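Local structure of C-domain type II peptide synthetase (Streptomyces globisporus, 4ZNM) at residues V49-L54 against S391-R396; R116-L121 against R396-A401; T242-F247 against A423-Y428. The protein is a free-standing (type II) condensation-domain protein of the peptide synthetase class, folded from one chain around two separate mixed beta sheets. All coordinates share one frame; numbering follows the deposited sequence.

Interaction 1 of 3, residues V49-L54 against S391-R396; sequences VGAWRL and SKIWER
The aliphatic stem of Lys392 lies across one face of the Trp52 indole, CD sitting 3.7 Å from the centroid of the five-membered ring and 29° off its normal, a CH-pi contact. With CG anti to the backbone N (chi1 -176°) and a bend at the next bond, the stem is carried over the ring, and its CG rests on the indole of Trp394, which places the lysine between two tryptophans. Beneath these side chains the backbones pair antiparallel: Trp52 and Lys392 form a non-hydrogen-bonded pair, while Arg53 and Ser391 exchange two bonds, Arg53 N to Ser391 O (2.9 Å) and Ser391 N to Arg53 O (3.1 Å). Ile393 N still reaches Ala51 O at 2.8 Å, nearly straight at 170°. In the same Ala51/Ile393 pair a water replaces the second direct bond, accepting from Ala51 N (2.9 Å) and donating to Ile393 O (2.7 Å), consistent with the second segment leaving the strand. Ile393 CD1 meets Ala51 CB at 4.2 Å. Arg53 sends its guanidinium elsewhere, to Asp148 and Glu110, and helix 162-180 backs Trp52. A late strand added beside an early one in this way is consistent with the crossover, or latch, of condensation domains.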
ATOM      1  N   VAL A  49      -3.969  -3.380  -7.065  1.00 23.36           N
ATOM      2  CA  VAL A  49      -4.799  -3.008  -8.216  1.00 22.62           C
ATOM      3  C   VAL A  49      -4.931  -1.513  -8.225  1.00 25.17           C
ATOM      4  O   VAL A  49      -4.936  -0.887  -7.187  1.00 28.06           O
ATOM      5  CB  VAL A  49      -6.208  -3.645  -8.186  1.00 22.71           C
ATOM      6  CG1 VAL A  49      -6.117  -5.128  -8.073  1.00 26.24           C
ATOM      7  CG2 VAL A  49      -7.009  -3.057  -7.015  1.00 35.66           C
ATOM      8  N   GLY A  50      -5.083  -0.948  -9.411  1.00 22.50           N
ATOM      9  CA  GLY A  50      -5.362   0.468  -9.538  1.00 21.63           C
ATOM     10  C   GLY A  50      -6.220   0.692 -10.769  1.00 21.75           C
ATOM     11  O   GLY A  50      -6.259  -0.146 -11.698  1.00 21.65           O
ATOM     12  N   ALA A  51      -6.927   1.804 -10.749  1.00 19.97           N
ATOM     13  CA  ALA A  51      -7.817   2.169 -11.850  1.00 21.61           C
ATOM     14  C   ALA A  51      -7.649   3.626 -12.209  1.00 20.71           C
ATOM     15  O   ALA A  51      -7.504   4.481 -11.320  1.00 23.44           O
ATOM     16  CB  ALA A  51      -9.251   1.900 -11.474  1.00 22.78           C
ATOM     17  N   TRP A  52      -7.704   3.884 -13.515  1.00 20.19           N
ATOM     18  CA  TRP A  52      -7.586   5.219 -14.086  1.00 20.31           C
ATOM     19  C   TRP A  52      -8.761   5.483 -15.013  1.00 19.94           C
ATOM     20  O   TRP A  52      -9.094   4.623 -15.851  1.00 19.54           O
ATOM     21  CB  TRP A  52      -6.291   5.330 -14.862  1.00 23.02           C
ATOM     22  CG  TRP A  52      -5.084   5.385 -14.025  1.00 22.02           C
ATOM     23  CD1 TRP A  52      -4.419   6.501 -13.643  1.00 28.39           C
ATOM     24  CD2 TRP A  52      -4.387   4.284 -13.455  1.00 20.47           C
ATOM     25  NE1 TRP A  52      -3.347   6.168 -12.881  1.00 24.91           N
ATOM     26  CE2 TRP A  52      -3.306   4.811 -12.741  1.00 26.93           C
ATOM     27  CE3 TRP A  52      -4.582   2.908 -13.473  1.00 27.79           C
ATOM     28  CZ2 TRP A  52      -2.405   4.008 -12.049  1.00 28.78           C
ATOM     29  CZ3 TRP A  52      -3.697   2.104 -12.795  1.00 29.38           C
ATOM     30  CH2 TRP A  52      -2.609   2.655 -12.091  1.00 29.06           C
ATOM     31  N   ARG A  53      -9.371   6.653 -14.890  1.00 19.82           N
ATOM     32  CA  ARG A  53     -10.401   7.094 -15.836  1.00 20.63           C
ATOM     33  C   ARG A  53      -9.705   7.704 -17.047  1.00 24.36           C
ATOM     34  O   ARG A  53      -8.891   8.642 -16.881  1.00 25.86           O
ATOM     35  CB  ARG A  53     -11.331   8.117 -15.151  1.00 23.24           C
ATOM     36  CG  ARG A  53     -12.572   8.514 -15.926  1.00 28.51           C
ATOM     37  CD  ARG A  53     -13.644   7.433 -15.932  1.00 26.83           C
ATOM     38  NE  ARG A  53     -14.816   7.927 -16.606  1.00 27.69           N
ATOM     39  CZ  ARG A  53     -15.854   8.499 -16.015  1.00 36.91           C
ATOM     40  NH1 ARG A  53     -16.832   8.972 -16.765  1.00 30.46           N
ATOM     41  NH2 ARG A  53     -15.923   8.608 -14.694  1.00 36.21           N
ATOM     42  N   LEU A  54     -10.006   7.184 -18.243  1.00 23.58           N
ATOM     43  CA  LEU A  54      -9.380   7.657 -19.507  1.00 23.10           C
ATOM     44  C   LEU A  54     -10.352   8.429 -20.384  1.00 24.13           C
ATOM     45  O   LEU A  54     -11.428   7.940 -20.670  1.00 21.84           O
ATOM     46  CB  LEU A  54      -8.830   6.491 -20.334  1.00 23.49           C
ATOM     47  CG  LEU A  54      -7.883   5.515 -19.635  1.00 28.03           C
ATOM     48  CD1 LEU A  54      -7.428   4.411 -20.632  1.00 23.04           C
ATOM     49  CD2 LEU A  54      -6.710   6.239 -19.092  1.00 26.77           C
ATOM     50  N   SER A 391      -6.716   9.965 -15.139  1.00 25.80           N
ATOM     51  CA  SER A 391      -6.943  10.430 -13.785  1.00 27.66           C
ATOM     52  C   SER A 391      -7.088   9.216 -12.888  1.00 26.32           C
ATOM     53  O   SER A 391      -7.956   8.390 -13.114  1.00 26.04           O
ATOM     54  CB  SER A 391      -8.207  11.298 -13.776  1.00 33.47           C
ATOM     55  OG  SER A 391      -8.189  12.241 -12.744  1.00 43.70           O
ATOM     56  N   LYS A 392      -6.237   9.100 -11.884  1.00 26.41           N
ATOM     57  CA  LYS A 392      -6.300   7.987 -10.951  1.00 26.19           C
ATOM     58  C   LYS A 392      -7.642   8.011 -10.218  1.00 26.89           C
ATOM     59  O   LYS A 392      -8.078   9.058  -9.777  1.00 27.76           O
ATOM     60  CB  LYS A 392      -5.125   8.064  -9.966  1.00 31.12           C
ATOM     61  CG  LYS A 392      -5.009   6.888  -8.975  1.00 36.59           C
ATOM     62  CD  LYS A 392      -4.462   5.662  -9.666  1.00 47.02           C
ATOM     63  CE  LYS A 392      -4.608   4.409  -8.839  1.00 47.59           C
ATOM     64  NZ  LYS A 392      -3.978   4.522  -7.547  1.00 40.54           N
ATOM     65  N   ILE A 393      -8.285   6.851 -10.087  1.00 26.52           N
ATOM     66  CA  ILE A 393      -9.531   6.741  -9.337  1.00 27.16           C
ATOM     67  C   ILE A 393      -9.142   6.351  -7.897  1.00 27.45           C
ATOM     68  O   ILE A 393      -8.803   5.211  -7.618  1.00 32.23           O
ATOM     69  CB  ILE A 393     -10.527   5.706  -9.956  1.00 27.17           C
ATOM     70  CG1 ILE A 393     -11.066   6.175 -11.310  1.00 33.79           C
ATOM     71  CG2 ILE A 393     -11.712   5.450  -9.010  1.00 30.49           C
ATOM     72  CD1 ILE A 393     -11.865   5.107 -12.064  1.00 29.15           C
ATOM     73  N   TRP A 394      -9.185   7.321  -6.997  1.00 28.36           N
ATOM     74  CA  TRP A 394      -8.793   7.136  -5.602  1.00 33.25           C
ATOM     75  C   TRP A 394      -9.987   6.873  -4.715  1.00 29.42           C
ATOM     76  O   TRP A 394      -9.925   6.076  -3.787  1.00 36.45           O
ATOM     77  CB  TRP A 394      -8.082   8.382  -5.080  1.00 35.30           C
ATOM     78  CG  TRP A 394      -6.685   8.474  -5.466  1.00 49.04           C
ATOM     79  CD1 TRP A 394      -6.101   9.462  -6.213  1.00 53.14           C
ATOM     80  CD2 TRP A 394      -5.641   7.547  -5.117  1.00 64.72           C
ATOM     81  NE1 TRP A 394      -4.746   9.201  -6.356  1.00 58.61           N
ATOM     82  CE2 TRP A 394      -4.442   8.037  -5.689  1.00 65.32           C
ATOM     83  CE3 TRP A 394      -5.603   6.351  -4.375  1.00 64.83           C
ATOM     84  CZ2 TRP A 394      -3.214   7.368  -5.543  1.00 67.05           C
ATOM     85  CZ3 TRP A 394      -4.384   5.684  -4.236  1.00 58.60           C
ATOM     86  CH2 TRP A 394      -3.207   6.199  -4.817  1.00 65.11           C
ATOM     87  N   GLU A 395     -11.077   7.584  -4.998  1.00 36.68           N
ATOM     88  CA  GLU A 395     -12.289   7.482  -4.191  1.00 40.08           C
ATOM     89  C   GLU A 395     -12.962   6.154  -4.484  1.00 43.67           C
ATOM     90  O   GLU A 395     -13.388   5.873  -5.604  1.00 49.44           O
ATOM     91  CB  GLU A 395     -13.239   8.675  -4.454  1.00 53.43           C
ATOM     92  CG  GLU A 395     -13.786   8.808  -5.873  1.00 83.98           C
ATOM     93  CD  GLU A 395     -14.428  10.184  -6.133  1.00 94.16           C
ATOM     94  OE1 GLU A 395     -14.154  11.137  -5.362  1.00 88.82           O
ATOM     95  OE2 GLU A 395     -15.205  10.308  -7.110  1.00 96.90           O
ATOM     96  N   ARG A 396     -12.966   5.296  -3.484  1.00 38.84           N
ATOM     97  CA  ARG A 396     -13.659   4.027  -3.557  1.00 35.92           C
ATOM     98  C   ARG A 396     -14.655   3.998  -2.415  1.00 38.03           C
ATOM     99  O   ARG A 396     -14.372   4.478  -1.334  1.00 38.02           O
ATOM    100  CB  ARG A 396     -12.680   2.847  -3.462  1.00 36.19           C
ATOM    101  CG  ARG A 396     -11.719   2.698  -4.641  1.00 37.21           C
ATOM    102  CD  ARG A 396     -10.764   1.534  -4.487  1.00 37.29           C
ATOM    103  NE  ARG A 396     -11.373   0.230  -4.773  1.00 43.71           N
ATOM    104  CZ  ARG A 396     -10.696  -0.921  -4.751  1.00 41.18           C
ATOM    105  NH1 ARG A 396      -9.407  -0.923  -4.462  1.00 32.90           N
ATOM    106  NH2 ARG A 396     -11.293  -2.075  -5.031  1.00 45.73           N
TER
HETATM  107  O   HOH W   1      -7.315   3.079  -8.215  1.00 23.36           O

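Interaction 2 of 3, residues R116-L121 against R396-A401; sequences RGEELL and RQLSQA
The carboxylate of Glu118 grips two successive backbone N-H groups, those of Gln397 and Leu398, both through OE2. Helix 110-125 thereby pins the loop that follows strand 388-392, consistent with the crossover segment of the condensation fold. Gln397 N lies 2.9 Å from Glu118 OE2 with a nearly straight bond of 166°, meeting it on the syn side but out of the carboxylate plane; Leu398 N, 3.0 Å from the same OE2, uses the syn lone pair. A weak third bond runs from Gln397 N to OE1. The glutamate chain is extended beyond CG, which spans the gap between helix and loop, although its chi1 of -91° is well off a staggered value. Leu121, one helical turn on, lays CD2 over a face of the Arg396 guanidinium, 3.3 Å from NE, and the two side chains cross at about a right angle. This packing buries NE, which finds no partner in the model, whereas NH2 is held by Asn122 and Glu125. Glu118 OE2 stays 4.9 Å from Arg396 NE, near enough for a modest favourable charge effect, probably, but not for a bond. At the outer margin, Leu398 CD2 touches Glu119 CG at 3.7 Å.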
ATOM      1  N   ARG A 116     -19.862   1.725 -12.259  1.00 26.05           N
ATOM      2  CA  ARG A 116     -19.470   0.543 -12.995  1.00 29.35           C
ATOM      3  C   ARG A 116     -17.945   0.471 -13.018  1.00 28.31           C
ATOM      4  O   ARG A 116     -17.395  -0.611 -12.984  1.00 30.81           O
ATOM      5  CB  ARG A 116     -20.075   0.514 -14.400  1.00 29.28           C
ATOM      6  CG  ARG A 116     -21.551   0.068 -14.379  1.00 38.02           C
ATOM      7  CD  ARG A 116     -22.159  -0.078 -15.787  1.00 48.17           C
ATOM      8  NE  ARG A 116     -23.623  -0.039 -15.749  1.00 44.27           N
ATOM      9  CZ  ARG A 116     -24.424  -0.363 -16.758  1.00 50.01           C
ATOM     10  NH1 ARG A 116     -23.929  -0.768 -17.923  1.00 51.78           N
ATOM     11  NH2 ARG A 116     -25.735  -0.272 -16.599  1.00 53.28           N
ATOM     12  N   GLY A 117     -17.271   1.612 -12.977  1.00 26.35           N
ATOM     13  CA  GLY A 117     -15.819   1.632 -12.829  1.00 27.56           C
ATOM     14  C   GLY A 117     -15.347   0.987 -11.522  1.00 27.34           C
ATOM     15  O   GLY A 117     -14.402   0.209 -11.510  1.00 26.35           O
ATOM     16  N   GLU A 118     -15.999   1.329 -10.417  1.00 26.39           N
ATOM     17  CA  GLU A 118     -15.648   0.755  -9.129  1.00 30.79           C
ATOM     18  C   GLU A 118     -15.936  -0.734  -9.096  1.00 29.92           C
ATOM     19  O   GLU A 118     -15.172  -1.488  -8.545  1.00 24.69           O
ATOM     20  CB  GLU A 118     -16.416   1.432  -7.996  1.00 31.27           C
ATOM     21  CG  GLU A 118     -15.702   2.594  -7.391  1.00 48.67           C
ATOM     22  CD  GLU A 118     -16.123   2.823  -5.960  1.00 65.27           C
ATOM     23  OE1 GLU A 118     -16.596   3.941  -5.644  1.00 74.22           O
ATOM     24  OE2 GLU A 118     -15.965   1.879  -5.153  1.00 65.49           O
ATOM     25  N   GLU A 119     -17.054  -1.147  -9.674  1.00 27.91           N
ATOM     26  CA  GLU A 119     -17.373  -2.560  -9.783  1.00 28.03           C
ATOM     27  C   GLU A 119     -16.345  -3.324 -10.608  1.00 21.61           C
ATOM     28  O   GLU A 119     -15.971  -4.431 -10.256  1.00 23.84           O
ATOM     29  CB  GLU A 119     -18.757  -2.739 -10.387  1.00 31.97           C
ATOM     30  CG  GLU A 119     -19.853  -2.306  -9.420  1.00 46.19           C
ATOM     31  CD  GLU A 119     -21.234  -2.183 -10.056  1.00 69.89           C
ATOM     32  OE1 GLU A 119     -22.172  -1.802  -9.321  1.00 79.18           O
ATOM     33  OE2 GLU A 119     -21.386  -2.455 -11.273  1.00 73.17           O
ATOM     34  N   LEU A 120     -15.866  -2.746 -11.695  1.00 24.98           N
ATOM     35  CA  LEU A 120     -14.846  -3.423 -12.459  1.00 23.94           C
ATOM     36  C   LEU A 120     -13.592  -3.544 -11.603  1.00 19.83           C
ATOM     37  O   LEU A 120     -12.995  -4.618 -11.508  1.00 22.76           O
ATOM     38  CB  LEU A 120     -14.558  -2.679 -13.763  1.00 23.44           C
ATOM     39  CG  LEU A 120     -13.525  -3.351 -14.661  1.00 25.54           C
ATOM     40  CD1 LEU A 120     -13.972  -4.793 -15.022  1.00 29.01           C
ATOM     41  CD2 LEU A 120     -13.279  -2.530 -15.906  1.00 27.65           C
ATOM     42  N   LEU A 121     -13.198  -2.450 -10.959  1.00 23.15           N
ATOM     43  CA  LEU A 121     -11.996  -2.494 -10.108  1.00 21.97           C
ATOM     44  C   LEU A 121     -12.112  -3.641  -9.072  1.00 19.53           C
ATOM     45  O   LEU A 121     -11.194  -4.461  -8.896  1.00 21.18           O
ATOM     46  CB  LEU A 121     -11.791  -1.129  -9.437  1.00 24.97           C
ATOM     47  CG  LEU A 121     -10.643  -1.001  -8.442  1.00 28.54           C
ATOM     48  CD1 LEU A 121      -9.330  -1.416  -9.063  1.00 33.27           C
ATOM     49  CD2 LEU A 121     -10.539   0.413  -7.917  1.00 30.17           C
ATOM     50  N   ARG A 396     -12.966   5.296  -3.484  1.00 38.84           N
ATOM     51  CA  ARG A 396     -13.659   4.027  -3.557  1.00 35.92           C
ATOM     52  C   ARG A 396     -14.655   3.998  -2.415  1.00 38.03           C
ATOM     53  O   ARG A 396     -14.372   4.478  -1.334  1.00 38.02           O
ATOM     54  CB  ARG A 396     -12.680   2.847  -3.462  1.00 36.19           C
ATOM     55  CG  ARG A 396     -11.719   2.698  -4.641  1.00 37.21           C
ATOM     56  CD  ARG A 396     -10.764   1.534  -4.487  1.00 37.29           C
ATOM     57  NE  ARG A 396     -11.373   0.230  -4.773  1.00 43.71           N
ATOM     58  CZ  ARG A 396     -10.696  -0.921  -4.751  1.00 41.18           C
ATOM     59  NH1 ARG A 396      -9.407  -0.923  -4.462  1.00 32.90           N
ATOM     60  NH2 ARG A 396     -11.293  -2.075  -5.031  1.00 45.73           N
ATOM     61  N   GLN A 397     -15.822   3.428  -2.656  1.00 32.09           N
ATOM     62  CA  GLN A 397     -16.864   3.405  -1.648  1.00 43.63           C
ATOM     63  C   GLN A 397     -17.345   1.968  -1.478  1.00 36.03           C
ATOM     64  O   GLN A 397     -17.837   1.571  -0.422  1.00 39.01           O
ATOM     65  CB  GLN A 397     -17.985   4.371  -2.063  1.00 59.60           C
ATOM     66  CG  GLN A 397     -17.470   5.827  -2.142  1.00 89.75           C
ATOM     67  CD  GLN A 397     -18.294   6.735  -3.035  1.00 98.73           C
ATOM     68  OE1 GLN A 397     -19.518   6.794  -2.923  1.00104.24           O
ATOM     69  NE2 GLN A 397     -17.616   7.460  -3.926  1.00104.70           N
ATOM     70  N   LEU A 398     -17.112   1.172  -2.514  1.00 32.85           N
ATOM     71  CA  LEU A 398     -17.584  -0.191  -2.575  1.00 40.34           C
ATOM     72  C   LEU A 398     -16.652  -1.091  -1.797  1.00 36.92           C
ATOM     73  O   LEU A 398     -15.489  -1.243  -2.155  1.00 34.79           O
ATOM     74  CB  LEU A 398     -17.649  -0.654  -4.034  1.00 48.41           C
ATOM     75  CG  LEU A 398     -18.805  -1.511  -4.519  1.00 57.07           C
ATOM     76  CD1 LEU A 398     -20.147  -1.000  -4.054  1.00 53.25           C
ATOM     77  CD2 LEU A 398     -18.759  -1.515  -6.027  1.00 66.82           C
ATOM     78  N   SER A 399     -17.172  -1.718  -0.762  1.00 31.42           N
ATOM     79  CA  SER A 399     -16.378  -2.672  -0.013  1.00 35.00           C
ATOM     80  C   SER A 399     -16.201  -4.000  -0.787  1.00 32.00           C
ATOM     81  O   SER A 399     -16.872  -4.280  -1.798  1.00 28.44           O
ATOM     82  CB  SER A 399     -17.008  -2.906   1.359  1.00 49.71           C
ATOM     83  OG  SER A 399     -18.143  -3.740   1.256  1.00 65.97           O
ATOM     84  N   GLN A 400     -15.249  -4.789  -0.314  1.00 28.39           N
ATOM     85  CA  GLN A 400     -14.773  -5.966  -1.022  1.00 30.04           C
ATOM     86  C   GLN A 400     -14.740  -7.106  -0.028  1.00 27.54           C
ATOM     87  O   GLN A 400     -14.040  -7.024   0.988  1.00 27.84           O
ATOM     88  CB  GLN A 400     -13.374  -5.723  -1.614  1.00 36.15           C
ATOM     89  CG  GLN A 400     -12.576  -6.977  -1.961  1.00 48.53           C
ATOM     90  CD  GLN A 400     -13.034  -7.572  -3.250  1.00 41.99           C
ATOM     91  OE1 GLN A 400     -13.769  -8.579  -3.287  1.00 42.29           O
ATOM     92  NE2 GLN A 400     -12.635  -6.931  -4.332  1.00 29.18           N
ATOM     93  N   ALA A 401     -15.487  -8.168  -0.326  1.00 27.33           N
ATOM     94  CA  ALA A 401     -15.565  -9.313   0.571  1.00 27.49           C
ATOM     95  C   ALA A 401     -14.300 -10.175   0.513  1.00 26.69           C
ATOM     96  O   ALA A 401     -13.940 -10.797   1.492  1.00 26.90           O
ATOM     97  CB  ALA A 401     -16.772 -10.141   0.238  1.00 73.37           C
TER

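Interaction 3 of 3, residues T242-F247 against A423-Y428; sequences TAWQRF and AGSLGY
The CA of Gly424 sits under the face of the Phe247 ring, 3.6 Å from its centroid and 17° off the normal, a CH-pi contact. The phenylalanine adopts chi1 65°, with CG between its own backbone N and carbonyl carbon, and this turn folds the ring back across the neighbouring strand. A second glycine is covered likewise on the opposite face of the sheet: Gly427 CA stands 3.8 Å from the centroid of the six-membered ring of Trp244. On the Phe247 face, Gln245 NE2 donates to Tyr428 OH at 2.9 Å; the hydroxyl lies in the amide plane, while amide and phenol ring stand 84° apart. A water also donates to that OH, at 2.9 Å. The Tyr428 ring covers Ala243, its CZ 3.7 Å from Ala243 CB, and the Ala243 carbonyl oxygen lies over its face. Across the sheet, Arg246 NH1 points in its guanidinium plane to Ser425 OG, 3.2 Å away. Strand 242-249, at one edge of a five-stranded mixed sheet, pairs antiparallel with strand 422-429, while its other side bonds to the backbone of Gln400 and Gly403, and the two glycine-aromatic pairs match the pattern called aromatic rescue of glycine. Paired bonds at Ala243-Tyr428, Gln245-Leu426 and Phe247-Gly424 fix the register, among them Gln245 N to Leu426 O at 2.8 Å. Further out, Asp435 binds both Tyr428 OH, through OD1, and Gln245 NE2, through its backbone O, and helix 435-454 packs against the face that carries Gln245, Phe247 and Tyr428. Glu125 and the carbonyl of Leu398 anchor the guanidinium of Arg246, while Trp244 NE1 bonds to Ser404 O.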
ATOM      1  N   THR A 242      -9.074 -11.930   2.689  1.00 19.94           N
ATOM      2  CA  THR A 242      -8.974 -10.562   3.152  1.00 20.84           C
ATOM      3  C   THR A 242     -10.117  -9.738   2.566  1.00 19.69           C
ATOM      4  O   THR A 242     -10.345  -9.749   1.359  1.00 20.27           O
ATOM      5  CB  THR A 242      -7.637  -9.953   2.763  1.00 21.26           C
ATOM      6  OG1 THR A 242      -6.569 -10.765   3.288  1.00 19.31           O
ATOM      7  CG2 THR A 242      -7.503  -8.558   3.271  1.00 21.26           C
ATOM      8  N   ALA A 243     -10.810  -9.024   3.443  1.00 22.93           N
ATOM      9  CA  ALA A 243     -11.874  -8.123   3.045  1.00 23.39           C
ATOM     10  C   ALA A 243     -11.397  -6.708   3.283  1.00 19.88           C
ATOM     11  O   ALA A 243     -10.473  -6.475   4.057  1.00 19.84           O
ATOM     12  CB  ALA A 243     -13.134  -8.395   3.813  1.00 23.83           C
ATOM     13  N   TRP A 244     -12.040  -5.772   2.608  1.00 19.90           N
ATOM     14  CA  TRP A 244     -11.667  -4.382   2.637  1.00 19.87           C
ATOM     15  C   TRP A 244     -12.922  -3.541   2.793  1.00 21.24           C
ATOM     16  O   TRP A 244     -13.938  -3.790   2.117  1.00 25.14           O
ATOM     17  CB  TRP A 244     -10.929  -3.989   1.361  1.00 24.96           C
ATOM     18  CG  TRP A 244      -9.620  -4.666   1.191  1.00 19.40           C
ATOM     19  CD1 TRP A 244      -9.377  -5.888   0.604  1.00 20.68           C
ATOM     20  CD2 TRP A 244      -8.342  -4.169   1.615  1.00 19.41           C
ATOM     21  NE1 TRP A 244      -8.027  -6.157   0.632  1.00 19.05           N
ATOM     22  CE2 TRP A 244      -7.380  -5.129   1.252  1.00 18.90           C
ATOM     23  CE3 TRP A 244      -7.925  -3.009   2.272  1.00 20.20           C
ATOM     24  CZ2 TRP A 244      -6.048  -4.951   1.502  1.00 23.89           C
ATOM     25  CZ3 TRP A 244      -6.600  -2.851   2.522  1.00 25.04           C
ATOM     26  CH2 TRP A 244      -5.672  -3.815   2.143  1.00 23.93           C
ATOM     27  N   GLN A 245     -12.869  -2.577   3.714  1.00 28.11           N
ATOM     28  CA  GLN A 245     -13.923  -1.566   3.844  1.00 21.65           C
ATOM     29  C   GLN A 245     -13.338  -0.229   3.446  1.00 25.20           C
ATOM     30  O   GLN A 245     -12.265   0.150   3.908  1.00 25.06           O
ATOM     31  CB  GLN A 245     -14.487  -1.535   5.267  1.00 24.66           C
ATOM     32  CG  GLN A 245     -15.327  -2.803   5.555  1.00 27.43           C
ATOM     33  CD  GLN A 245     -15.961  -2.825   6.930  1.00 30.44           C
ATOM     34  OE1 GLN A 245     -16.332  -1.779   7.477  1.00 34.07           O
ATOM     35  NE2 GLN A 245     -16.086  -4.035   7.506  1.00 26.10           N
ATOM     36  N   ARG A 246     -14.047   0.478   2.576  1.00 23.90           N
ATOM     37  CA  ARG A 246     -13.542   1.722   1.987  1.00 24.01           C
ATOM     38  C   ARG A 246     -14.175   2.879   2.694  1.00 26.30           C
ATOM     39  O   ARG A 246     -15.307   2.773   3.116  1.00 30.34           O
ATOM     40  CB  ARG A 246     -13.887   1.817   0.513  1.00 33.45           C
ATOM     41  CG  ARG A 246     -13.788   0.529  -0.211  1.00 36.12           C
ATOM     42  CD  ARG A 246     -12.372   0.192  -0.547  1.00 39.32           C
ATOM     43  NE  ARG A 246     -12.387  -1.030  -1.340  1.00 46.49           N
ATOM     44  CZ  ARG A 246     -11.320  -1.767  -1.593  1.00 36.67           C
ATOM     45  NH1 ARG A 246     -10.139  -1.415  -1.109  1.00 35.38           N
ATOM     46  NH2 ARG A 246     -11.456  -2.856  -2.315  1.00 41.51           N
ATOM     47  N   PHE A 247     -13.451   3.968   2.845  1.00 31.06           N
ATOM     48  CA  PHE A 247     -14.022   5.166   3.439  1.00 31.00           C
ATOM     49  C   PHE A 247     -13.340   6.397   2.870  1.00 31.64           C
ATOM     50  O   PHE A 247     -12.316   6.305   2.181  1.00 27.76           O
ATOM     51  CB  PHE A 247     -13.894   5.136   4.964  1.00 32.36           C
ATOM     52  CG  PHE A 247     -12.489   5.172   5.451  1.00 31.44           C
ATOM     53  CD1 PHE A 247     -11.778   4.005   5.604  1.00 28.41           C
ATOM     54  CD2 PHE A 247     -11.876   6.375   5.771  1.00 31.95           C
ATOM     55  CE1 PHE A 247     -10.466   4.018   6.068  1.00 31.97           C
ATOM     56  CE2 PHE A 247     -10.557   6.391   6.259  1.00 33.17           C
ATOM     57  CZ  PHE A 247      -9.861   5.212   6.393  1.00 31.25           C
ATOM     58  N   ALA A 423      -8.853   9.380   0.967  1.00 29.38           N
ATOM     59  CA  ALA A 423      -9.549   8.136   0.693  1.00 29.04           C
ATOM     60  C   ALA A 423      -8.847   7.018   1.452  1.00 30.70           C
ATOM     61  O   ALA A 423      -7.620   6.902   1.413  1.00 32.48           O
ATOM     62  CB  ALA A 423      -9.565   7.841  -0.786  1.00 28.74           C
ATOM     63  N   GLY A 424      -9.620   6.198   2.144  1.00 31.46           N
ATOM     64  CA  GLY A 424      -9.032   5.162   2.970  1.00 25.20           C
ATOM     65  C   GLY A 424      -9.588   3.775   2.730  1.00 23.90           C
ATOM     66  O   GLY A 424     -10.698   3.608   2.206  1.00 24.18           O
ATOM     67  N   SER A 425      -8.803   2.792   3.162  1.00 23.76           N
ATOM     68  CA  SER A 425      -9.198   1.394   3.203  1.00 24.49           C
ATOM     69  C   SER A 425      -8.777   0.758   4.515  1.00 29.55           C
ATOM     70  O   SER A 425      -7.701   1.058   5.061  1.00 29.84           O
ATOM     71  CB  SER A 425      -8.567   0.628   2.052  1.00 30.19           C
ATOM     72  OG  SER A 425      -9.219   0.952   0.831  1.00 37.50           O
ATOM     73  N   LEU A 426      -9.669  -0.073   5.029  1.00 25.51           N
ATOM     74  CA  LEU A 426      -9.416  -0.875   6.197  1.00 21.39           C
ATOM     75  C   LEU A 426      -9.556  -2.315   5.760  1.00 19.91           C
ATOM     76  O   LEU A 426     -10.650  -2.743   5.361  1.00 20.36           O
ATOM     77  CB  LEU A 426     -10.402  -0.559   7.315  1.00 20.62           C
ATOM     78  CG  LEU A 426     -10.290  -1.438   8.566  1.00 20.56           C
ATOM     79  CD1 LEU A 426      -8.887  -1.471   9.182  1.00 25.38           C
ATOM     80  CD2 LEU A 426     -11.299  -0.935   9.584  1.00 25.70           C
ATOM     81  N   GLY A 427      -8.439  -3.039   5.790  1.00 20.22           N
ATOM     82  CA  GLY A 427      -8.430  -4.422   5.357  1.00 22.34           C
ATOM     83  C   GLY A 427      -8.169  -5.340   6.541  1.00 21.48           C
ATOM     84  O   GLY A 427      -7.417  -5.002   7.465  1.00 21.12           O
ATOM     85  N   TYR A 428      -8.751  -6.534   6.487  1.00 18.70           N
ATOM     86  CA  TYR A 428      -8.622  -7.473   7.576  1.00 19.65           C
ATOM     87  C   TYR A 428      -8.857  -8.872   7.019  1.00 23.14           C
ATOM     88  O   TYR A 428      -9.460  -9.050   5.951  1.00 19.17           O
ATOM     89  CB  TYR A 428      -9.623  -7.155   8.671  1.00 19.28           C
ATOM     90  CG  TYR A 428     -11.007  -7.018   8.121  1.00 20.54           C
ATOM     91  CD1 TYR A 428     -11.402  -5.831   7.533  1.00 21.88           C
ATOM     92  CD2 TYR A 428     -11.924  -8.060   8.171  1.00 20.26           C
ATOM     93  CE1 TYR A 428     -12.696  -5.684   6.985  1.00 20.30           C
ATOM     94  CE2 TYR A 428     -13.225  -7.915   7.640  1.00 22.14           C
ATOM     95  CZ  TYR A 428     -13.600  -6.706   7.054  1.00 22.30           C
ATOM     96  OH  TYR A 428     -14.874  -6.506   6.495  1.00 22.22           O
TER
HETATM   97  O   HOH W   2     -15.934  -5.926   3.808  1.00 40.39           O

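In the fold
Interaction 1 belongs to the six-stranded sheet and interaction 3 to the edge of the five-stranded one, their centres about 16 Å apart; interaction 2 lies about 11 Å from the centre of each. Along the chain the segments run 49-54, 116-121, 242-247, 391-401 and 423-428, so the three contacts interleave. Residues 391-401 are the common thread: they leave the first sheet, share Arg396 between interactions 1 and 2, pass helix 110-125, and bring Gln400 O to 2.9 Å from Trp244 N, a probable hydrogen bond. Arg396 and Arg246 converge on Glu125 of that helix, so the two sheets are joined through the backbone and probably also through charge.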